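PDB 2YYS: proline iminopeptidase-related protein from Thermus thermophilus, which is of unknown function but belongs to the S33 peptidase family of alpha/beta hydrolases and may act as a peptidase. Local coordinates for residues 96-110 with 118-131. Sequence-based numbering, arbitrary orientation.
Sequences RFGLLAHGFGAVVAL and QAEGAILLAPWVNF
W128 lays one face of its indole on G103, whose CA sits 3.9 Å from the centroid of the five-membered ring in a CH-pi contact. The backbone N of W128 donates to G103 O over 3.0 Å, from above the carbonyl plane; A106 N reaches the same oxygen from the opposite face. With an alanine at W128, G103 is likely to lose the ring over its CA, and T231 OG1 the NE1 donor. F104 CG stands anti to the backbone N (chi1 -178°), carrying the ring to F131, which it meets obliquely, CD1 3.4 Å from F131 CZ and the planes 72° apart. The type II' turn H102-G105 follows strand 97-102, which runs parallel to 119-125 in a beta-alpha-beta unit of the central alpha/beta-hydrolase sheet; G103, with positive phi, occupies the nucleophile-elbow position, a glycine where the family usually has its catalytic serine. Backbone bonds run the length of the pair, such as A101 N to I123 O at 2.9 Å, with a beta bulge between F97 and L99. Under the helix, L124 splits its methyls: CD2 lies 4.1 Å from A109 CB, CD1 equally far from L110 CD2. Further out, helix 236-243 packs on L124 and L110, while H102 NE2 bonds to H255 O.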
loop_
_atom_site.group_PDB
_atom_site.type_symbol
_atom_site.label_atom_id
_atom_site.label_comp_id
_atom_site.label_asym_id
_atom_site.label_seq_id
_atom_site.Cartn_x
_atom_site.Cartn_y
_atom_site.Cartn_z
ATOM N N ARG A 96 20.486 -1.373 -2.133
ATOM C CA ARG A 96 19.496 -1.385 -3.206
ATOM C C ARG A 96 18.365 -2.341 -2.815
ATOM O O ARG A 96 18.583 -3.315 -2.107
ATOM C CB ARG A 96 20.145 -1.825 -4.523
ATOM C CG ARG A 96 21.161 -0.810 -5.111
ATOM C CD ARG A 96 21.967 -1.337 -6.323
ATOM N NE ARG A 96 22.928 -2.336 -5.873
ATOM C CZ ARG A 96 24.113 -2.064 -5.313
ATOM N NH1 ARG A 96 24.519 -0.809 -5.162
ATOM N NH2 ARG A 96 24.899 -3.056 -4.899
ATOM N N PHE A 97 17.159 -2.067 -3.288
ATOM C CA PHE A 97 15.979 -2.846 -2.901
ATOM C C PHE A 97 14.829 -2.589 -3.859
ATOM O O PHE A 97 14.770 -1.536 -4.464
ATOM C CB PHE A 97 15.553 -2.457 -1.487
ATOM C CG PHE A 97 15.359 -0.982 -1.310
ATOM C CD1 PHE A 97 14.152 -0.391 -1.634
ATOM C CD2 PHE A 97 16.391 -0.184 -0.835
ATOM C CE1 PHE A 97 13.969 0.966 -1.484
ATOM C CE2 PHE A 97 16.215 1.171 -0.669
ATOM C CZ PHE A 97 15.003 1.753 -1.011
ATOM N N GLY A 98 13.928 -3.559 -3.995
ATOM C CA GLY A 98 12.628 -3.333 -4.610
ATOM C C GLY A 98 11.553 -2.982 -3.595
ATOM O O GLY A 98 11.784 -2.978 -2.379
ATOM N N LEU A 99 10.369 -2.686 -4.110
ATOM C CA LEU A 99 9.242 -2.286 -3.291
ATOM C C LEU A 99 8.006 -3.111 -3.617
ATOM O O LEU A 99 7.731 -3.400 -4.778
ATOM C CB LEU A 99 8.929 -0.820 -3.535
ATOM C CG LEU A 99 10.036 0.163 -3.162
ATOM C CD1 LEU A 99 9.869 1.461 -3.901
ATOM C CD2 LEU A 99 10.035 0.431 -1.684
ATOM N N LEU A 100 7.273 -3.478 -2.572
ATOM C CA LEU A 100 5.916 -3.997 -2.667
ATOM C C LEU A 100 5.024 -3.020 -1.930
ATOM O O LEU A 100 5.266 -2.746 -0.757
ATOM C CB LEU A 100 5.804 -5.366 -2.006
ATOM C CG LEU A 100 6.809 -6.442 -2.384
ATOM C CD1 LEU A 100 6.542 -7.696 -1.556
ATOM C CD2 LEU A 100 6.754 -6.772 -3.862
ATOM N N ALA A 101 3.997 -2.501 -2.605
ATOM C CA ALA A 101 3.081 -1.526 -2.024
ATOM C C ALA A 101 1.629 -1.970 -2.136
ATOM O O ALA A 101 1.264 -2.702 -3.056
ATOM C CB ALA A 101 3.243 -0.183 -2.711
ATOM N N HIS A 102 0.797 -1.494 -1.215
ATOM C CA HIS A 102 -0.629 -1.759 -1.235
ATOM C C HIS A 102 -1.405 -0.481 -0.903
ATOM O O HIS A 102 -1.081 0.228 0.044
ATOM C CB HIS A 102 -0.969 -2.864 -0.239
ATOM C CG HIS A 102 -2.412 -3.257 -0.247
ATOM N ND1 HIS A 102 -3.213 -3.143 0.866
ATOM C CD2 HIS A 102 -3.198 -3.761 -1.228
ATOM C CE1 HIS A 102 -4.431 -3.565 0.573
ATOM N NE2 HIS A 102 -4.446 -3.954 -0.690
ATOM N N GLY A 103 -2.430 -0.184 -1.696
ATOM C CA GLY A 103 -3.267 0.981 -1.465
ATOM C C GLY A 103 -2.472 2.271 -1.519
ATOM O O GLY A 103 -1.728 2.493 -2.476
ATOM N N PHE A 104 -2.619 3.092 -0.476
ATOM C CA PHE A 104 -1.892 4.347 -0.332
ATOM C C PHE A 104 -0.381 4.155 -0.344
ATOM O O PHE A 104 0.350 5.059 -0.714
ATOM C CB PHE A 104 -2.295 5.065 0.960
ATOM C CG PHE A 104 -1.625 6.400 1.145
ATOM C CD1 PHE A 104 -1.764 7.397 0.192
ATOM C CD2 PHE A 104 -0.833 6.641 2.245
ATOM C CE1 PHE A 104 -1.128 8.625 0.359
ATOM C CE2 PHE A 104 -0.205 7.854 2.420
ATOM C CZ PHE A 104 -0.349 8.844 1.487
ATOM N N GLY A 105 0.080 2.981 0.077
ATOM C CA GLY A 105 1.475 2.618 -0.052
ATOM C C GLY A 105 2.051 2.930 -1.424
ATOM O O GLY A 105 3.240 3.218 -1.538
ATOM N N ALA A 106 1.217 2.842 -2.462
ATOM C CA ALA A 106 1.651 3.128 -3.828
ATOM C C ALA A 106 2.236 4.522 -3.997
ATOM O O ALA A 106 3.226 4.671 -4.681
ATOM C CB ALA A 106 0.519 2.936 -4.812
ATOM N N VAL A 107 1.602 5.541 -3.417
ATOM C CA VAL A 107 2.124 6.908 -3.525
ATOM C C VAL A 107 3.502 6.988 -2.897
ATOM O O VAL A 107 4.400 7.646 -3.436
ATOM C CB VAL A 107 1.197 7.964 -2.869
ATOM C CG1 VAL A 107 1.849 9.353 -2.863
ATOM C CG2 VAL A 107 -0.102 8.045 -3.617
ATOM N N VAL A 108 3.668 6.322 -1.757
ATOM C CA VAL A 108 4.948 6.327 -1.083
ATOM C C VAL A 108 5.978 5.617 -1.962
ATOM O O VAL A 108 7.072 6.118 -2.140
ATOM C CB VAL A 108 4.888 5.672 0.321
ATOM C CG1 VAL A 108 6.250 5.715 0.989
ATOM C CG2 VAL A 108 3.840 6.372 1.203
ATOM N N ALA A 109 5.621 4.466 -2.519
ATOM C CA ALA A 109 6.532 3.702 -3.377
ATOM C C ALA A 109 6.964 4.479 -4.629
ATOM O O ALA A 109 8.127 4.472 -4.993
ATOM C CB ALA A 109 5.886 2.400 -3.791
ATOM N N LEU A 110 6.014 5.140 -5.275
ATOM C CA LEU A 110 6.304 5.934 -6.464
ATOM C C LEU A 110 7.196 7.128 -6.142
ATOM O O LEU A 110 8.092 7.444 -6.907
ATOM C CB LEU A 110 5.010 6.393 -7.134
ATOM C CG LEU A 110 4.248 5.209 -7.728
ATOM C CD1 LEU A 110 2.780 5.527 -7.893
ATOM C CD2 LEU A 110 4.866 4.794 -9.051
ATOM N N GLN A 118 18.377 4.031 -5.661
ATOM C CA GLN A 118 18.545 2.810 -4.867
ATOM C C GLN A 118 17.341 1.869 -4.979
ATOM O O GLN A 118 17.490 0.664 -4.831
ATOM C CB GLN A 118 18.736 3.143 -3.380
ATOM C CG GLN A 118 19.995 3.918 -3.053
ATOM C CD GLN A 118 19.747 5.414 -2.954
ATOM O OE1 GLN A 118 18.982 5.976 -3.738
ATOM N NE2 GLN A 118 20.392 6.058 -1.995
ATOM N N ALA A 119 16.152 2.431 -5.186
ATOM C CA ALA A 119 14.954 1.630 -5.422
ATOM C C ALA A 119 14.963 1.069 -6.846
ATOM O O ALA A 119 14.983 1.817 -7.801
ATOM C CB ALA A 119 13.730 2.461 -5.192
ATOM N N GLU A 120 14.930 -0.249 -6.977
ATOM C CA GLU A 120 15.204 -0.925 -8.244
ATOM C C GLU A 120 13.946 -1.308 -9.024
ATOM O O GLU A 120 14.022 -1.639 -10.206
ATOM C CB GLU A 120 16.027 -2.177 -7.973
ATOM C CG GLU A 120 17.379 -1.886 -7.339
ATOM C CD GLU A 120 18.224 -3.142 -7.182
ATOM O OE1 GLU A 120 17.789 -4.057 -6.455
ATOM O OE2 GLU A 120 19.317 -3.220 -7.792
ATOM N N GLY A 121 12.796 -1.248 -8.362
ATOM C CA GLY A 121 11.530 -1.592 -8.985
ATOM C C GLY A 121 10.397 -1.675 -7.973
ATOM O O GLY A 121 10.607 -1.485 -6.777
ATOM N N ALA A 122 9.187 -1.962 -8.441
ATOM C CA ALA A 122 8.054 -2.069 -7.533
ATOM C C ALA A 122 6.908 -2.878 -8.098
ATOM O O ALA A 122 6.718 -2.958 -9.310
ATOM C CB ALA A 122 7.556 -0.678 -7.109
ATOM N N ILE A 123 6.170 -3.500 -7.191
ATOM C CA ILE A 123 4.887 -4.089 -7.486
ATOM C C ILE A 123 3.874 -3.300 -6.667
ATOM O O ILE A 123 3.970 -3.234 -5.432
ATOM C CB ILE A 123 4.871 -5.596 -7.129
ATOM C CG1 ILE A 123 5.929 -6.327 -7.959
ATOM C CG2 ILE A 123 3.497 -6.183 -7.396
ATOM C CD1 ILE A 123 6.159 -7.801 -7.590
ATOM N N LEU A 124 2.946 -2.663 -7.373
ATOM C CA LEU A 124 1.860 -1.904 -6.777
ATOM C C LEU A 124 0.587 -2.748 -6.751
ATOM O O LEU A 124 0.004 -3.067 -7.794
ATOM C CB LEU A 124 1.620 -0.624 -7.576
ATOM C CG LEU A 124 2.854 0.194 -7.981
ATOM C CD1 LEU A 124 2.448 1.446 -8.790
ATOM C CD2 LEU A 124 3.653 0.600 -6.767
ATOM N N LEU A 125 0.170 -3.123 -5.548
ATOM C CA LEU A 125 -1.068 -3.852 -5.352
ATOM C C LEU A 125 -2.168 -2.871 -5.021
ATOM O O LEU A 125 -2.061 -2.118 -4.052
ATOM C CB LEU A 125 -0.918 -4.858 -4.216
ATOM C CG LEU A 125 0.317 -5.757 -4.258
ATOM C CD1 LEU A 125 0.402 -6.578 -2.983
ATOM C CD2 LEU A 125 0.298 -6.663 -5.462
ATOM N N ALA A 126 -3.244 -2.897 -5.796
ATOM C CA ALA A 126 -4.405 -2.070 -5.501
ATOM C C ALA A 126 -4.006 -0.622 -5.208
ATOM O O ALA A 126 -4.347 -0.067 -4.168
ATOM C CB ALA A 126 -5.140 -2.654 -4.322
ATOM N N PRO A 127 -3.297 0.004 -6.130
ATOM C CA PRO A 127 -2.764 1.343 -5.870
ATOM C C PRO A 127 -3.870 2.377 -5.675
ATOM O O PRO A 127 -4.901 2.329 -6.366
ATOM C CB PRO A 127 -1.961 1.644 -7.133
ATOM C CG PRO A 127 -2.677 0.826 -8.205
ATOM C CD PRO A 127 -3.004 -0.458 -7.497
ATOM N N TRP A 128 -3.655 3.266 -4.707
ATOM C CA TRP A 128 -4.447 4.481 -4.520
ATOM C C TRP A 128 -3.547 5.662 -4.878
ATOM O O TRP A 128 -2.500 5.858 -4.254
ATOM C CB TRP A 128 -4.903 4.669 -3.062
ATOM C CG TRP A 128 -5.866 3.652 -2.516
ATOM C CD1 TRP A 128 -6.323 2.528 -3.138
ATOM C CD2 TRP A 128 -6.494 3.676 -1.225
ATOM N NE1 TRP A 128 -7.181 1.849 -2.312
ATOM C CE2 TRP A 128 -7.304 2.529 -1.132
ATOM C CE3 TRP A 128 -6.446 4.549 -0.133
ATOM C CZ2 TRP A 128 -8.060 2.236 -0.002
ATOM C CZ3 TRP A 128 -7.196 4.258 0.991
ATOM C CH2 TRP A 128 -7.995 3.111 1.047
ATOM N N VAL A 129 -3.950 6.445 -5.871
ATOM C CA VAL A 129 -3.210 7.645 -6.224
ATOM C C VAL A 129 -4.066 8.904 -6.332
ATOM O O VAL A 129 -3.548 10.003 -6.222
ATOM C CB VAL A 129 -2.449 7.468 -7.549
ATOM C CG1 VAL A 129 -1.465 6.302 -7.464
ATOM C CG2 VAL A 129 -3.402 7.267 -8.701
ATOM N N ASN A 130 -5.359 8.738 -6.584
ATOM C CA ASN A 130 -6.268 9.844 -6.812
ATOM C C ASN A 130 -7.340 9.821 -5.736
ATOM O O ASN A 130 -8.313 9.084 -5.834
ATOM C CB ASN A 130 -6.896 9.756 -8.215
ATOM C CG ASN A 130 -7.711 11.002 -8.566
ATOM O OD1 ASN A 130 -8.148 11.724 -7.681
ATOM N ND2 ASN A 130 -7.910 11.253 -9.860
ATOM N N PHE A 131 -7.145 10.629 -4.700
ATOM C CA PHE A 131 -8.072 10.667 -3.580
ATOM C C PHE A 131 -9.395 11.367 -3.890
ATOM O O PHE A 131 -10.430 10.906 -3.420
ATOM C CB PHE A 131 -7.397 11.229 -2.326
ATOM C CG PHE A 131 -6.550 10.215 -1.618
ATOM C CD1 PHE A 131 -7.080 9.452 -0.581
ATOM C CD2 PHE A 131 -5.248 9.978 -2.021
ATOM C CE1 PHE A 131 -6.314 8.487 0.059
ATOM C CE2 PHE A 131 -4.477 9.007 -1.387
ATOM C CZ PHE A 131 -5.016 8.264 -0.343
#